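Local coordinates for protein octaprenyl Pyrophosphate Synthase (Helicobacter pylori, PDB 3TC1) that probably catalyses the stepwise addition of isopentenyl diphosphate units to an allylic diphosphate to give octaprenyl diphosphate, at residues K58-V66 with L116-L127. Sequence-based numbering, arbitrary orientation.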
loop_
_atom_site.group_PDB
_atom_site.type_symbol
_atom_site.label_atom_id
_atom_site.label_comp_id
_atom_site.label_asym_id
_atom_site.label_seq_id
_atom_site.Cartn_x
_atom_site.Cartn_y
_atom_site.Cartn_z
ATOM N N LYS B 58 3.754 -11.670 21.749
ATOM C CA LYS B 58 4.209 -10.451 21.081
ATOM C C LYS B 58 5.085 -10.828 19.892
ATOM O O LYS B 58 5.027 -10.196 18.842
ATOM C CB LYS B 58 5.039 -9.574 22.025
ATOM C CG LYS B 58 4.266 -8.747 23.040
ATOM C CD LYS B 58 5.239 -7.797 23.746
ATOM C CE LYS B 58 4.544 -6.779 24.643
ATOM N NZ LYS B 58 4.186 -7.324 25.978
ATOM N N ALA B 59 5.910 -11.856 20.074
ATOM C CA ALA B 59 6.801 -12.318 19.018
ATOM C C ALA B 59 5.994 -12.894 17.855
ATOM O O ALA B 59 6.312 -12.663 16.689
ATOM C CB ALA B 59 7.757 -13.358 19.564
ATOM N N LEU B 60 4.949 -13.648 18.171
ATOM C CA LEU B 60 4.111 -14.215 17.128
ATOM C C LEU B 60 3.406 -13.069 16.399
ATOM O O LEU B 60 3.199 -13.131 15.184
ATOM C CB LEU B 60 3.096 -15.183 17.736
ATOM C CG LEU B 60 3.754 -16.388 18.423
ATOM C CD1 LEU B 60 2.691 -17.267 19.064
ATOM C CD2 LEU B 60 4.567 -17.178 17.413
ATOM N N ASN B 61 3.045 -12.021 17.140
ATOM C CA ASN B 61 2.394 -10.865 16.528
ATOM C C ASN B 61 3.352 -10.197 15.558
ATOM O O ASN B 61 2.951 -9.758 14.480
ATOM C CB ASN B 61 1.958 -9.838 17.582
ATOM C CG ASN B 61 0.704 -10.251 18.313
ATOM O OD1 ASN B 61 0.020 -11.185 17.906
ATOM N ND2 ASN B 61 0.384 -9.546 19.397
ATOM N N LEU B 62 4.620 -10.111 15.946
ATOM C CA LEU B 62 5.630 -9.499 15.094
ATOM C C LEU B 62 5.797 -10.290 13.802
ATOM O O LEU B 62 5.938 -9.710 12.717
ATOM C CB LEU B 62 6.975 -9.416 15.823
ATOM C CG LEU B 62 8.091 -8.697 15.051
ATOM C CD1 LEU B 62 7.667 -7.269 14.761
ATOM C CD2 LEU B 62 9.381 -8.691 15.873
ATOM N N CYS B 63 5.803 -11.617 13.923
ATOM C CA CYS B 63 5.940 -12.489 12.759
ATOM C C CYS B 63 4.722 -12.317 11.853
ATOM O O CYS B 63 4.831 -12.353 10.630
ATOM C CB CYS B 63 6.049 -13.953 13.192
ATOM S SG CYS B 63 7.604 -14.397 14.007
ATOM N N THR B 64 3.560 -12.128 12.464
ATOM C CA THR B 64 2.334 -11.951 11.705
ATOM C C THR B 64 2.422 -10.665 10.886
ATOM O O THR B 64 2.064 -10.645 9.709
ATOM C CB THR B 64 1.114 -11.908 12.644
ATOM O OG1 THR B 64 1.063 -13.125 13.399
ATOM C CG2 THR B 64 -0.176 -11.770 11.845
ATOM N N ILE B 65 2.907 -9.598 11.516
ATOM C CA ILE B 65 3.081 -8.308 10.858
ATOM C C ILE B 65 4.028 -8.464 9.665
ATOM O O ILE B 65 3.749 -7.981 8.567
ATOM C CB ILE B 65 3.677 -7.266 11.845
ATOM C CG1 ILE B 65 2.623 -6.878 12.886
ATOM C CG2 ILE B 65 4.185 -6.037 11.092
ATOM C CD1 ILE B 65 3.187 -6.068 14.050
ATOM N N VAL B 66 5.147 -9.146 9.884
ATOM C CA VAL B 66 6.114 -9.354 8.813
ATOM C C VAL B 66 5.552 -10.171 7.643
ATOM O O VAL B 66 5.794 -9.841 6.481
ATOM C CB VAL B 66 7.394 -10.031 9.353
ATOM C CG1 VAL B 66 8.264 -10.530 8.201
ATOM C CG2 VAL B 66 8.187 -9.026 10.199
ATOM N N LEU B 116 1.481 -2.931 14.243
ATOM C CA LEU B 116 2.889 -2.580 14.437
ATOM C C LEU B 116 3.097 -1.455 15.457
ATOM O O LEU B 116 4.073 -1.463 16.219
ATOM C CB LEU B 116 3.515 -2.180 13.092
ATOM C CG LEU B 116 4.996 -1.781 13.087
ATOM C CD1 LEU B 116 5.854 -2.926 13.627
ATOM C CD2 LEU B 116 5.420 -1.429 11.663
ATOM N N SER B 117 2.179 -0.500 15.480
ATOM C CA SER B 117 2.273 0.629 16.406
ATOM C C SER B 117 2.303 0.208 17.879
ATOM O O SER B 117 2.631 1.008 18.755
ATOM C CB SER B 117 1.100 1.577 16.176
ATOM O OG SER B 117 -0.124 0.931 16.468
ATOM N N LYS B 118 1.965 -1.046 18.151
ATOM C CA LYS B 118 1.950 -1.547 19.521
ATOM C C LYS B 118 3.291 -2.176 19.884
ATOM O O LYS B 118 3.500 -2.612 21.019
ATOM C CB LYS B 118 0.837 -2.586 19.676
ATOM C CG LYS B 118 -0.539 -2.091 19.251
ATOM C CD LYS B 118 -1.548 -3.229 19.230
ATOM C CE LYS B 118 -2.915 -2.749 18.772
ATOM N NZ LYS B 118 -3.878 -3.874 18.607
ATOM N N MET B 119 4.196 -2.216 18.913
ATOM C CA MET B 119 5.516 -2.806 19.102
ATOM C C MET B 119 6.553 -1.823 19.642
ATOM O O MET B 119 7.632 -2.229 20.073
ATOM C CB MET B 119 6.027 -3.377 17.774
ATOM C CG MET B 119 5.286 -4.612 17.273
ATOM S SD MET B 119 5.636 -6.077 18.274
ATOM C CE MET B 119 4.159 -7.030 17.982
ATOM N N GLY B 120 6.236 -0.537 19.621
ATOM C CA GLY B 120 7.203 0.437 20.092
ATOM C C GLY B 120 7.865 1.104 18.898
ATOM O O GLY B 120 7.928 0.530 17.810
ATOM N N GLU B 121 8.372 2.313 19.106
ATOM C CA GLU B 121 8.996 3.088 18.044
ATOM C C GLU B 121 10.190 2.466 17.325
ATOM O O GLU B 121 10.305 2.591 16.106
ATOM C CB GLU B 121 9.398 4.459 18.584
ATOM C CG GLU B 121 9.982 5.379 17.538
ATOM C CD GLU B 121 10.340 6.733 18.103
ATOM O OE1 GLU B 121 11.136 6.784 19.065
ATOM O OE2 GLU B 121 9.828 7.744 17.585
ATOM N N LEU B 122 11.086 1.823 18.067
ATOM C CA LEU B 122 12.266 1.216 17.456
ATOM C C LEU B 122 11.903 0.175 16.413
ATOM O O LEU B 122 12.427 0.188 15.299
ATOM C CB LEU B 122 13.159 0.566 18.516
ATOM C CG LEU B 122 14.186 1.458 19.214
ATOM C CD1 LEU B 122 15.019 0.614 20.170
ATOM C CD2 LEU B 122 15.078 2.121 18.172
ATOM N N ILE B 123 11.015 -0.736 16.785
ATOM C CA ILE B 123 10.584 -1.781 15.872
ATOM C C ILE B 123 9.698 -1.190 14.777
ATOM O O ILE B 123 9.856 -1.518 13.601
ATOM C CB ILE B 123 9.830 -2.895 16.645
ATOM C CG1 ILE B 123 10.825 -3.665 17.523
ATOM C CG2 ILE B 123 9.115 -3.830 15.676
ATOM C CD1 ILE B 123 10.179 -4.594 18.533
ATOM N N ALA B 124 8.777 -0.308 15.156
ATOM C CA ALA B 124 7.881 0.312 14.181
ATOM C C ALA B 124 8.662 1.040 13.090
ATOM O O ALA B 124 8.296 0.984 11.920
ATOM C CB ALA B 124 6.928 1.283 14.874
ATOM N N GLN B 125 9.734 1.725 13.473
ATOM C CA GLN B 125 10.538 2.451 12.499
ATOM C C GLN B 125 11.380 1.527 11.628
ATOM O O GLN B 125 11.533 1.772 10.437
ATOM C CB GLN B 125 11.443 3.465 13.196
ATOM C CG GLN B 125 10.684 4.629 13.809
ATOM C CD GLN B 125 11.590 5.775 14.204
ATOM O OE1 GLN B 125 11.139 6.763 14.780
ATOM N NE2 GLN B 125 12.873 5.653 13.893
ATOM N N ALA B 126 11.928 0.469 12.217
ATOM C CA ALA B 126 12.745 -0.465 11.450
ATOM C C ALA B 126 11.916 -1.117 10.350
ATOM O O ALA B 126 12.330 -1.167 9.190
ATOM C CB ALA B 126 13.338 -1.529 12.367
ATOM N N LEU B 127 10.732 -1.603 10.700
ATOM C CA LEU B 127 9.898 -2.246 9.695
ATOM C C LEU B 127 9.240 -1.273 8.720
ATOM O O LEU B 127 9.175 -1.561 7.524
ATOM C CB LEU B 127 8.834 -3.126 10.357
ATOM C CG LEU B 127 9.346 -4.423 10.993
ATOM C CD1 LEU B 127 8.167 -5.214 11.515
ATOM C CD2 LEU B 127 10.116 -5.248 9.968
#
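Residues 58-66, on helix 53-80, touch the turn after helix 92-116 and the first turns of helix 121-144; the axes of the segments 58-66 and 121-127 run nearly parallel, 20° apart, with a closest approach of 12.4 Å. That spacing is wide for helix packing. Met119, in the turn before the second helix, reaches across to helix 53-80. The chain turns about its CB-CG bond (chi2 -71°), which lays the terminal methyl against helix 53-80. Met119 CE comes 3.4 Å from Lys58 O and 3.6 Å from Asn61 CB. Lys58 O accepts its helical bond from Leu62 N, and the methyl lies in van der Waals contact beside it. Leu62 holds CG anti to its backbone N (chi1 -176°), which brings CD1 across. This methyl meets Ile123 CG2 at 3.8 Å and Leu127 CD1 at 3.9 Å, with Met119 SD a little farther off. The CD1 branch of Ile65 reaches the end of helix 92-116. It lies 3.5 Å from Leu116 CA, and also touches Leu116 CB and Met119 CG. Leu127 CD1 sits among three side chains: besides Leu62 it touches Ile65 CG2 at 4.1 Å and Val66 CG2 at 4.0 Å. Elsewhere in the chain, Leu62 and Val66 also pack on Met43 of helix 38-44, and Asn61 OD1 accepts a hydrogen bond from Lys12 of helix 3-18. Ser117 and Lys118 pack on the second subunit, so the turn joins the helical core of this prenyl synthase fold to the dimer interface. No hydrogen bond links the two segments; methyl groups and a thioether hold them by apolar packing.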